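Local coordinates for galactose mutarotase-like protein (Clostridium acetobutylicum, PDB 3OS7) that probably binds carbohydrates and may interconvert the alpha and beta anomers of aldose sugars, at residues L74-P79 / F151-S156; N81-G86 / N308-K313; A102-Y107 / D214-P219; S115-H120 / V133-T138. All blocks are in the same frame, centred on the assembly; numbering follows the deposited sequence.

Contact 1: L74-P79 / F151-S156. With EDO (1,2-ethanediol), chain H.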
# COMPACT_ATOMS: atom_id res chain seq x y z
N LEU A 74 -3.91 -4.95 -1.48
CA LEU A 74 -2.63 -4.31 -1.19
C LEU A 74 -1.82 -4.14 -2.50
O LEU A 74 -0.96 -4.98 -2.83
CB LEU A 74 -1.84 -5.14 -0.17
CG LEU A 74 -2.45 -5.32 1.22
CD1 LEU A 74 -1.59 -6.21 2.09
CD2 LEU A 74 -2.60 -3.94 1.88
N PRO A 75 -2.11 -3.09 -3.27
CA PRO A 75 -1.40 -2.81 -4.52
C PRO A 75 -0.07 -2.13 -4.28
O PRO A 75 -0.02 -0.99 -3.82
CB PRO A 75 -2.35 -1.85 -5.26
CG PRO A 75 -3.59 -1.77 -4.38
CD PRO A 75 -3.15 -2.08 -3.01
N VAL A 76 1.02 -2.79 -4.66
CA VAL A 76 2.34 -2.19 -4.49
C VAL A 76 2.66 -1.18 -5.60
O VAL A 76 2.50 -1.44 -6.78
CB VAL A 76 3.43 -3.27 -4.33
CG1 VAL A 76 3.61 -4.05 -5.60
CG2 VAL A 76 4.74 -2.66 -3.84
N LEU A 77 3.19 -0.02 -5.19
CA LEU A 77 3.40 1.10 -6.10
C LEU A 77 4.88 1.42 -6.23
O LEU A 77 5.59 1.46 -5.23
CB LEU A 77 2.70 2.35 -5.58
CG LEU A 77 1.25 2.20 -5.17
CD1 LEU A 77 0.71 3.49 -4.56
CD2 LEU A 77 0.39 1.77 -6.41
N PHE A 78 5.31 1.69 -7.46
CA PHE A 78 6.70 2.02 -7.78
C PHE A 78 6.69 2.85 -9.06
O PHE A 78 6.66 2.27 -10.16
CB PHE A 78 7.49 0.73 -7.98
CG PHE A 78 8.99 0.92 -8.29
CD1 PHE A 78 9.79 1.72 -7.49
CD2 PHE A 78 9.58 0.25 -9.35
CE1 PHE A 78 11.13 1.88 -7.74
CE2 PHE A 78 10.93 0.39 -9.61
CZ PHE A 78 11.72 1.21 -8.82
N PRO A 79 6.65 4.18 -8.96
CA PRO A 79 6.61 4.99 -7.75
C PRO A 79 5.17 5.12 -7.27
O PRO A 79 4.26 5.05 -8.09
CB PRO A 79 7.09 6.34 -8.24
CG PRO A 79 6.55 6.42 -9.64
CD PRO A 79 6.60 5.03 -10.17
N PHE A 151 16.00 -5.08 -11.74
CA PHE A 151 15.72 -5.14 -10.31
C PHE A 151 14.85 -6.35 -9.97
O PHE A 151 14.25 -6.95 -10.86
CB PHE A 151 15.08 -3.82 -9.80
CG PHE A 151 13.70 -3.52 -10.34
CD1 PHE A 151 12.58 -4.11 -9.79
CD2 PHE A 151 13.52 -2.59 -11.37
CE1 PHE A 151 11.31 -3.83 -10.27
CE2 PHE A 151 12.27 -2.30 -11.86
CZ PHE A 151 11.15 -2.93 -11.28
N GLN A 152 14.82 -6.71 -8.69
CA GLN A 152 13.86 -7.69 -8.21
C GLN A 152 13.13 -7.09 -7.03
O GLN A 152 13.74 -6.67 -6.05
CB GLN A 152 14.52 -8.98 -7.76
CG GLN A 152 13.53 -10.07 -7.33
CD GLN A 152 14.23 -11.31 -6.81
OE1 GLN A 152 14.77 -11.32 -5.70
NE2 GLN A 152 14.21 -12.37 -7.62
N PHE A 153 11.81 -7.07 -7.13
CA PHE A 153 10.93 -6.77 -6.03
C PHE A 153 10.49 -8.08 -5.35
O PHE A 153 10.31 -9.12 -6.00
CB PHE A 153 9.70 -6.03 -6.56
CG PHE A 153 9.56 -4.61 -6.09
CD1 PHE A 153 8.88 -4.32 -4.93
CD2 PHE A 153 10.07 -3.56 -6.86
CE1 PHE A 153 8.71 -3.01 -4.53
CE2 PHE A 153 9.90 -2.24 -6.46
CZ PHE A 153 9.23 -1.97 -5.31
N LYS A 154 10.31 -8.04 -4.04
CA LYS A 154 9.79 -9.18 -3.30
C LYS A 154 8.79 -8.71 -2.26
O LYS A 154 9.04 -7.71 -1.56
CB LYS A 154 10.91 -9.95 -2.60
CG LYS A 154 10.43 -11.12 -1.77
CD LYS A 154 11.54 -12.18 -1.48
CE LYS A 154 12.81 -11.62 -0.90
NZ LYS A 154 13.94 -12.58 -1.24
N LEU A 155 7.67 -9.41 -2.19
CA LEU A 155 6.70 -9.22 -1.12
C LEU A 155 6.71 -10.52 -0.32
O LEU A 155 6.49 -11.60 -0.86
CB LEU A 155 5.29 -8.93 -1.64
CG LEU A 155 5.13 -7.89 -2.73
CD1 LEU A 155 3.67 -7.70 -3.14
CD2 LEU A 155 5.74 -6.58 -2.31
N SER A 156 7.00 -10.41 0.97
CA SER A 156 7.05 -11.53 1.87
C SER A 156 5.97 -11.41 2.93
O SER A 156 6.02 -10.54 3.81
CB SER A 156 8.44 -11.63 2.50
OG SER A 156 8.50 -12.78 3.33
C1 EDO H . 15.27 -7.73 -2.30
O1 EDO H . 15.15 -8.49 -1.10
C2 EDO H . 14.31 -8.26 -3.36
O2 EDO H . 14.58 -9.64 -3.67

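Contact 2: N81-G86 / N308-K313. With EDO (1,2-ethanediol), chain G.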
# COMPACT_ATOMS: atom_id res chain seq x y z
N ASN A 81 2.03 7.24 -6.55
CA ASN A 81 1.49 8.52 -6.95
C ASN A 81 2.28 9.15 -8.11
O ASN A 81 2.96 8.42 -8.87
CB ASN A 81 1.39 9.43 -5.72
CG ASN A 81 0.18 10.33 -5.77
OD1 ASN A 81 0.15 11.30 -6.53
ND2 ASN A 81 -0.84 10.01 -4.99
N ARG A 82 2.22 10.48 -8.22
CA ARG A 82 2.58 11.19 -9.45
C ARG A 82 4.04 11.64 -9.63
O ARG A 82 4.72 12.01 -8.68
CB ARG A 82 1.66 12.41 -9.59
CG ARG A 82 0.22 12.04 -9.74
CD ARG A 82 -0.65 13.21 -9.34
NE ARG A 82 -2.04 12.89 -9.60
CZ ARG A 82 -2.86 12.31 -8.75
NH1 ARG A 82 -2.48 12.01 -7.51
NH2 ARG A 82 -4.10 12.05 -9.13
N ILE A 83 4.51 11.54 -10.87
CA ILE A 83 5.72 12.22 -11.32
C ILE A 83 5.31 13.25 -12.36
O ILE A 83 4.74 12.88 -13.42
CB ILE A 83 6.76 11.26 -11.96
CG1 ILE A 83 7.09 10.05 -11.05
CG2 ILE A 83 8.05 12.03 -12.40
CD1 ILE A 83 7.58 10.38 -9.68
N ASP A 84 5.59 14.52 -12.06
CA ASP A 84 5.27 15.65 -12.93
C ASP A 84 5.75 15.48 -14.37
O ASP A 84 6.95 15.29 -14.63
CB ASP A 84 5.86 16.93 -12.26
CG ASP A 84 5.54 18.22 -13.01
OD1 ASP A 84 4.91 18.17 -14.09
OD2 ASP A 84 5.93 19.29 -12.47
N ASP A 85 4.80 15.50 -15.33
CA ASP A 85 5.14 15.35 -16.77
C ASP A 85 5.82 14.03 -17.10
O ASP A 85 6.40 13.87 -18.18
CB ASP A 85 5.99 16.54 -17.29
CG ASP A 85 5.25 17.85 -17.31
OD1 ASP A 85 4.00 17.86 -17.28
OD2 ASP A 85 5.94 18.91 -17.35
N GLY A 86 5.75 13.06 -16.19
CA GLY A 86 6.40 11.78 -16.36
C GLY A 86 7.92 11.84 -16.47
O GLY A 86 8.52 10.94 -17.08
N ASN A 308 5.79 13.08 -6.10
CA ASN A 308 6.69 13.78 -7.05
C ASN A 308 8.09 14.01 -6.44
O ASN A 308 8.73 14.96 -6.80
CB ASN A 308 6.05 15.11 -7.48
CG ASN A 308 6.71 15.76 -8.71
OD1 ASN A 308 7.16 15.08 -9.64
ND2 ASN A 308 6.70 17.08 -8.75
N SER A 309 8.52 13.16 -5.50
CA SER A 309 9.75 13.37 -4.73
C SER A 309 11.02 13.63 -5.56
O SER A 309 11.84 14.44 -5.15
CB SER A 309 10.02 12.20 -3.76
OG SER A 309 10.38 11.00 -4.43
N PRO A 310 11.19 12.99 -6.73
CA PRO A 310 12.40 13.29 -7.50
C PRO A 310 12.49 14.73 -7.99
O PRO A 310 13.58 15.18 -8.34
CB PRO A 310 12.29 12.33 -8.69
CG PRO A 310 11.37 11.30 -8.26
CD PRO A 310 10.39 11.96 -7.40
N ASN A 311 11.38 15.46 -8.03
CA ASN A 311 11.35 16.81 -8.57
C ASN A 311 11.17 17.95 -7.57
O ASN A 311 11.19 19.10 -7.98
CB ASN A 311 10.22 16.91 -9.61
CG ASN A 311 10.53 16.18 -10.91
OD1 ASN A 311 11.64 16.33 -11.47
ND2 ASN A 311 9.55 15.43 -11.43
N VAL A 312 10.94 17.66 -6.29
CA VAL A 312 10.61 18.72 -5.32
C VAL A 312 11.91 19.44 -4.90
O VAL A 312 13.00 18.88 -4.95
CB VAL A 312 9.86 18.19 -4.07
CG1 VAL A 312 8.47 17.62 -4.44
CG2 VAL A 312 10.70 17.12 -3.32
N LYS A 313 11.77 20.69 -4.50
CA LYS A 313 12.93 21.53 -4.10
C LYS A 313 13.02 21.47 -2.61
O LYS A 313 12.83 22.47 -1.92
CB LYS A 313 12.74 22.96 -4.56
CG LYS A 313 12.70 23.10 -6.02
CD LYS A 313 12.56 24.52 -6.44
CE LYS A 313 12.55 24.59 -7.91
NZ LYS A 313 12.40 25.95 -8.38
C1 EDO G . 7.99 22.49 -5.76
O1 EDO G . 8.35 23.54 -6.67
C2 EDO G . 9.19 22.48 -4.84
O2 EDO G . 9.03 21.55 -3.79
O HOH W 1 7.66 19.05 -10.66

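Contact 3: A102-Y107 / D214-P219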
# COMPACT_ATOMS: atom_id res chain seq x y z
N ALA A 102 -3.76 11.32 -17.89
CA ALA A 102 -3.83 12.22 -19.02
C ALA A 102 -4.20 13.65 -18.62
O ALA A 102 -3.53 14.62 -19.04
CB ALA A 102 -4.84 11.68 -20.05
N LYS A 103 -5.21 13.76 -17.77
CA LYS A 103 -5.81 15.04 -17.40
C LYS A 103 -4.78 15.95 -16.72
O LYS A 103 -4.66 17.12 -17.06
CB LYS A 103 -7.06 14.79 -16.51
CG LYS A 103 -7.58 15.98 -15.67
CD LYS A 103 -8.79 15.53 -14.81
CE LYS A 103 -8.87 16.22 -13.45
NZ LYS A 103 -9.20 17.67 -13.53
N ASN A 104 -3.97 15.39 -15.84
CA ASN A 104 -2.96 16.17 -15.12
C ASN A 104 -1.51 16.05 -15.70
O ASN A 104 -0.55 16.61 -15.12
CB ASN A 104 -2.99 15.79 -13.64
CG ASN A 104 -4.27 16.21 -12.96
OD1 ASN A 104 -4.79 17.28 -13.21
ND2 ASN A 104 -4.77 15.36 -12.07
N ASN A 105 -1.37 15.34 -16.82
CA ASN A 105 -0.11 15.08 -17.52
C ASN A 105 1.00 14.57 -16.60
O ASN A 105 2.04 15.19 -16.46
CB ASN A 105 0.35 16.33 -18.30
CG ASN A 105 1.28 15.98 -19.43
OD1 ASN A 105 0.90 15.24 -20.36
ND2 ASN A 105 2.50 16.50 -19.37
N ASN A 106 0.74 13.44 -15.95
CA ASN A 106 1.70 12.82 -15.04
C ASN A 106 1.91 11.36 -15.37
O ASN A 106 1.08 10.75 -16.07
CB ASN A 106 1.18 12.94 -13.62
CG ASN A 106 1.12 14.37 -13.12
OD1 ASN A 106 2.02 15.20 -13.38
ND2 ASN A 106 0.05 14.68 -12.39
N TYR A 107 3.01 10.79 -14.87
CA TYR A 107 3.13 9.35 -14.71
C TYR A 107 2.74 9.03 -13.28
O TYR A 107 3.19 9.71 -12.35
CB TYR A 107 4.54 8.84 -15.02
CG TYR A 107 4.59 7.33 -14.99
CD1 TYR A 107 4.09 6.57 -16.03
CD2 TYR A 107 5.08 6.65 -13.88
CE1 TYR A 107 4.08 5.21 -16.00
CE2 TYR A 107 5.06 5.26 -13.83
CZ TYR A 107 4.56 4.55 -14.90
OH TYR A 107 4.54 3.19 -14.88
N ASP A 214 -1.40 21.20 -5.66
CA ASP A 214 -1.88 22.14 -6.68
C ASP A 214 -2.97 21.48 -7.53
O ASP A 214 -3.44 20.38 -7.23
CB ASP A 214 -0.71 22.73 -7.53
CG ASP A 214 0.01 21.71 -8.44
OD1 ASP A 214 -0.49 20.59 -8.67
OD2 ASP A 214 1.11 22.06 -8.95
N SER A 215 -3.38 22.15 -8.60
CA SER A 215 -4.52 21.67 -9.39
C SER A 215 -4.17 20.43 -10.23
O SER A 215 -5.07 19.76 -10.72
CB SER A 215 -5.03 22.79 -10.28
OG SER A 215 -4.04 23.10 -11.23
N ARG A 216 -2.87 20.11 -10.37
CA ARG A 216 -2.44 18.84 -11.00
C ARG A 216 -2.14 17.74 -9.98
O ARG A 216 -1.61 16.69 -10.32
CB ARG A 216 -1.24 19.11 -11.90
CG ARG A 216 -1.60 19.95 -13.11
CD ARG A 216 -0.39 20.33 -13.92
NE ARG A 216 0.30 19.14 -14.40
CZ ARG A 216 1.61 19.03 -14.61
NH1 ARG A 216 2.44 20.04 -14.36
NH2 ARG A 216 2.09 17.89 -15.07
N ASN A 217 -2.50 17.99 -8.73
CA ASN A 217 -2.24 17.08 -7.62
C ASN A 217 -0.77 16.85 -7.28
O ASN A 217 -0.45 15.88 -6.61
CB ASN A 217 -3.02 15.76 -7.78
CG ASN A 217 -4.52 15.95 -7.59
OD1 ASN A 217 -4.95 16.86 -6.90
ND2 ASN A 217 -5.31 15.09 -8.18
N LEU A 218 0.08 17.79 -7.67
CA LEU A 218 1.51 17.81 -7.33
C LEU A 218 1.69 18.69 -6.09
O LEU A 218 1.01 19.71 -5.95
CB LEU A 218 2.33 18.37 -8.49
CG LEU A 218 2.16 17.59 -9.80
CD1 LEU A 218 2.70 18.41 -11.01
CD2 LEU A 218 2.82 16.26 -9.68
N PRO A 219 2.60 18.31 -5.18
CA PRO A 219 2.81 19.17 -4.01
C PRO A 219 3.34 20.51 -4.38
O PRO A 219 4.20 20.63 -5.28
CB PRO A 219 3.86 18.42 -3.18
CG PRO A 219 3.93 17.05 -3.76
CD PRO A 219 3.46 17.12 -5.16

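Contact 4: S115-H120 / V133-T138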
# COMPACT_ATOMS: atom_id res chain seq x y z
N SER A 115 1.33 -6.22 -13.08
CA SER A 115 2.21 -7.19 -13.74
C SER A 115 2.18 -8.56 -13.09
O SER A 115 1.70 -8.71 -11.98
CB SER A 115 3.63 -6.64 -13.75
OG SER A 115 3.67 -5.51 -14.58
N LYS A 116 2.69 -9.57 -13.80
CA LYS A 116 2.72 -10.93 -13.24
C LYS A 116 3.91 -11.12 -12.34
O LYS A 116 5.03 -10.83 -12.72
CB LYS A 116 2.80 -11.98 -14.35
CG LYS A 116 1.63 -11.97 -15.30
CD LYS A 116 1.62 -13.25 -16.16
CE LYS A 116 0.73 -13.06 -17.37
NZ LYS A 116 0.51 -14.35 -18.10
N TRP A 117 3.65 -11.59 -11.12
CA TRP A 117 4.66 -11.95 -10.18
C TRP A 117 4.69 -13.47 -10.12
O TRP A 117 3.72 -14.12 -10.51
CB TRP A 117 4.34 -11.37 -8.81
CG TRP A 117 4.44 -9.88 -8.71
CD1 TRP A 117 3.78 -8.95 -9.50
CD2 TRP A 117 5.12 -9.12 -7.70
NE1 TRP A 117 4.06 -7.68 -9.07
CE2 TRP A 117 4.88 -7.75 -7.97
CE3 TRP A 117 5.95 -9.46 -6.63
CZ2 TRP A 117 5.42 -6.73 -7.19
CZ3 TRP A 117 6.49 -8.45 -5.87
CH2 TRP A 117 6.23 -7.10 -6.16
N THR A 118 5.80 -14.02 -9.63
CA THR A 118 5.93 -15.47 -9.50
C THR A 118 6.05 -15.85 -8.04
O THR A 118 6.54 -15.06 -7.23
CB THR A 118 7.09 -15.98 -10.30
OG1 THR A 118 8.28 -15.35 -9.87
CG2 THR A 118 6.87 -15.66 -11.79
N VAL A 119 5.55 -17.02 -7.70
CA VAL A 119 5.58 -17.50 -6.32
C VAL A 119 7.01 -17.94 -6.03
O VAL A 119 7.60 -18.73 -6.76
CB VAL A 119 4.58 -18.64 -6.09
CG1 VAL A 119 4.73 -19.21 -4.69
CG2 VAL A 119 3.17 -18.14 -6.29
N HIS A 120 7.56 -17.41 -4.94
CA HIS A 120 8.95 -17.64 -4.61
C HIS A 120 9.09 -18.66 -3.48
O HIS A 120 10.02 -19.48 -3.48
CB HIS A 120 9.60 -16.29 -4.28
CG HIS A 120 11.02 -16.38 -3.86
ND1 HIS A 120 12.04 -16.64 -4.75
CD2 HIS A 120 11.59 -16.24 -2.64
CE1 HIS A 120 13.19 -16.65 -4.09
NE2 HIS A 120 12.95 -16.40 -2.81
N VAL A 133 6.29 -13.67 -2.97
CA VAL A 133 6.19 -13.51 -4.42
C VAL A 133 7.28 -12.56 -4.84
O VAL A 133 7.69 -11.69 -4.08
CB VAL A 133 4.79 -12.96 -4.90
CG1 VAL A 133 3.71 -14.03 -4.66
CG2 VAL A 133 4.44 -11.60 -4.21
N VAL A 134 7.78 -12.74 -6.05
CA VAL A 134 8.78 -11.84 -6.59
C VAL A 134 8.41 -11.36 -7.98
O VAL A 134 7.64 -12.00 -8.71
CB VAL A 134 10.18 -12.50 -6.68
CG1 VAL A 134 10.70 -12.84 -5.28
CG2 VAL A 134 10.16 -13.72 -7.57
N PHE A 135 8.93 -10.19 -8.30
CA PHE A 135 8.84 -9.62 -9.63
C PHE A 135 10.25 -9.35 -10.14
O PHE A 135 10.98 -8.56 -9.55
CB PHE A 135 8.10 -8.29 -9.61
CG PHE A 135 7.98 -7.69 -10.99
CD1 PHE A 135 7.10 -8.22 -11.91
CD2 PHE A 135 8.78 -6.66 -11.37
CE1 PHE A 135 7.01 -7.70 -13.17
CE2 PHE A 135 8.72 -6.14 -12.65
CZ PHE A 135 7.84 -6.65 -13.55
N ASP A 136 10.61 -10.02 -11.23
CA ASP A 136 11.92 -9.87 -11.85
C ASP A 136 11.82 -8.95 -13.06
O ASP A 136 11.13 -9.25 -14.04
CB ASP A 136 12.44 -11.24 -12.28
CG ASP A 136 12.58 -12.21 -11.11
OD1 ASP A 136 13.32 -11.87 -10.15
OD2 ASP A 136 11.96 -13.30 -11.15
N PHE A 137 12.48 -7.80 -12.98
CA PHE A 137 12.47 -6.83 -14.05
C PHE A 137 13.79 -6.98 -14.80
O PHE A 137 14.85 -6.68 -14.25
CB PHE A 137 12.31 -5.42 -13.49
CG PHE A 137 12.14 -4.35 -14.55
CD1 PHE A 137 10.96 -4.24 -15.28
CD2 PHE A 137 13.13 -3.41 -14.78
CE1 PHE A 137 10.80 -3.24 -16.21
CE2 PHE A 137 12.97 -2.42 -15.73
CZ PHE A 137 11.81 -2.32 -16.43
N THR A 138 13.70 -7.44 -16.04
CA THR A 138 14.88 -7.72 -16.85
C THR A 138 15.00 -6.80 -18.05
O THR A 138 14.09 -6.05 -18.38
CB THR A 138 14.86 -9.17 -17.40
OG1 THR A 138 13.90 -9.27 -18.45
CG2 THR A 138 14.54 -10.17 -16.32
O HOH W 2 9.43 -13.78 -11.56

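Contact 1: L74-P79 / F151-S156
The ring of Phe-151 offers its face to the edge of Phe-78, and the two form a T-shaped pair with centroids 5.3 Å apart and planes at 79°. The touching corner of Phe-78 is CE2, 3.7 Å from Phe-151 CZ. With CG of Phe-151 between its backbone N and carbonyl carbon (chi1 67°), the ring is turned toward 74-79. Gln-152 next along the chain turns to the other side of the strand, where its OE1 accepts a 2.6 Å hydrogen bond from O2 of a 1,2-ethanediol, probably a crystallisation additive. Phe-153 points back towards 74-79. Its chi1 of -115° lies away from the staggered positions, and its CE2 sits over one face of Phe-78, 3.8 Å from Phe-78 CG, in a second edge-to-face pair. Phe-78 is thus the middle ring of an aromatic cluster, giving its edge to Phe-151 and its face to Phe-153. Across the ring from CE2, Phe-153 CE1 comes 4.0 Å from Val-76 CG2. Lys-154 again faces outward, and Leu-155 closes the row with CD2 4.3 Å from Val-76 CG2. Phe-151, Phe-153 and Leu-155 thus alternate with Gln-152 and Lys-154 along strand 151-160 in the beta-sandwich of the galactose mutarotase fold; strand 76-77 pairs elsewhere, with strand 178-189. Tyr-184 and Trp-117 also pack on Val-76 and Leu-155. The side chains that meet between the segments are all apolar, so the contact rests on van der Waals and aromatic packing, with the T-shaped geometry setting how the rings are turned.

Contact 2: N81-G86 / N308-K313
The side-chain amide of Asn-308 lies alongside the backbone of Asp-84, and its OD1 takes two N-H groups from opposite faces of the amide plane. From one face comes Asp-84 N, 2.9 Å from Asn-308 OD1 in an almost straight bond (172°), yet standing 58° out of the carbonyl plane. From the other comes ND2 of Asn-311, 3.0 Å from the same OD1 and nearly as straight; here OD1 lies in the amide plane of the donor. Two bonds therefore fix the rotation of the Asn-308 amide, which its extended first torsion (chi1 -165°, CG anti to N) carries to strand 82-84. Its ND2 donates to a water, which in turn donates to Asp-84 OD2, so the amide is tied to Asp-84 by both ends. The other carboxylate oxygen of Asp-84 forms a salt bridge with Arg-216, and Asn-311 ND2 reaches Thr-87 O as well. Residues 83 to 86 make a type II beta turn, closed by Gly-86 N to Ile-83 O, that interrupts the strand 82-90 of a small three-stranded antiparallel sheet; the loop before helix 316-319 packs against the first half of this turn. Beside the polar group, Ile-83 crosses Pro-310 at about a right angle, its CD1 3.9 Å from Pro-310 CD. It meets Asn-311 in the same manner through CG2, which lies 3.8 Å from Asn-311 ND2. Phe-88 packs on all three of these side chains. The side chain of Arg-82 leads away from the loop, where NH1 donates to Asn-81 OD1 and NH2 forms a salt bridge with Glu-101.

Contact 3: A102-Y107 / D214-P219
Two type I beta turns, Ala-102 to Asn-105 and Asp-214 to Asn-217, meet with Asn-104 CA only 4.9 Å from Arg-216 CA. Arg-216 carries the contact. Its chain bends at chi3 (61°), which swings the guanidinium round to present NE and NH2 side-on to one backbone oxygen. Asn-104 O accepts from Arg-216 NE at 2.8 Å and from Arg-216 NH2 at 2.9 Å. This oxygen sits in the guanidinium plane; NH2 reaches it in the carbonyl plane and NE from 34° off it. A weak third bond runs from Arg-216 NH2 to Asn-105 O at 3.0 Å. The same NH2 forms a salt bridge with Asp-85, which together with Asp-84 would probably balance the guanidinium charge. Leu-218 lies over one face of that group, with CD1 3.7 Å above its centre. The loop 214-219 is itself shaped by an Asx turn, Asp-214 OD1 accepting Arg-216 N; the same oxygen also takes Leu-218 N from the opposite face of the carboxylate. In 102-107, Asn-105 and Asn-106 form a G1 beta bulge facing Glu-101 at the start of strand 106-108, the edge strand of the small three-stranded sheet. From the bulge the amide of Asn-106 crosses the guanidinium, the two planes 22° apart. Asn-106 ND2 donates to Glu-101 OE1 and makes only a weak 3.3 Å bond to Arg-216 O. Leu-218 CD2 packs 3.9 Å from Asn-106 OD1. Asn-104 lays its amide over the backbone of Arg-216, with CG 3.8 Å from Arg-216 CA, while its ND2 is taken by Glu-101.

Contact 4: S115-H120 / V133-T138
One water is held 2.6 Å from both Thr-118 OG1 and Asp-136 OD2, donating to the carboxylate and bridging the two strands of a beta hairpin, 118-125 and 128-137. The other oxygen of Asp-136 is bonded by Gln-152 on the next strand. Thr-118 and Val-134 make the antiparallel hydrogen-bonded pair, Thr-118 N giving to Val-134 O at 2.9 Å and Val-134 N returning to Thr-118 O. Val-119 and Val-133 follow as a non-hydrogen-bonded pair. Their side chains lie on the sheet face opposite to those of Thr-118 and Val-134, and on the latter face CG1 of Val-134 also packs against CB and the ring carbon CG of His-120. Before the strand begins, Trp-117 turns one face of its indole to CB of Phe-135, which stands in a CH-pi contact 3.6 Å from the centroid of the Trp-117 six-membered ring, 12° off the ring normal. Trp-117 NE1 donates to Ile-112 O, which helps fix the indole's orientation. CG of Phe-135 is anti to N (chi1 -179°), carrying the phenyl ring past the indole so that its edge reaches the preceding loop, CD1 of Phe-135 lying 3.4 Å from Lys-116 O.

In the fold
Contacts 1 and 4 share the main beta-sandwich, where strands 128-137 and 151-160 are neighbours: Phe-135 N bonds to Phe-153 O. Contact 1 is the buried core, about 9 Å from the centre of the chain and apolar in its side chains, while contact 4, about 17 Å out, combines strand hydrogen bonding with both buried and exposed side chains. Contacts 2 and 3 lie farther from the centre of the chain and share the small sheet of strands 82-90 and 106-108. Both are mainly polar, with asparagines, aspartates and Arg-216 joining loops to this sheet. Segments 74-79 and 81-86 adjoin in sequence, so contacts 1 and 2 anchor successive parts of one chain stretch in different surroundings, their centres about 19 Å apart.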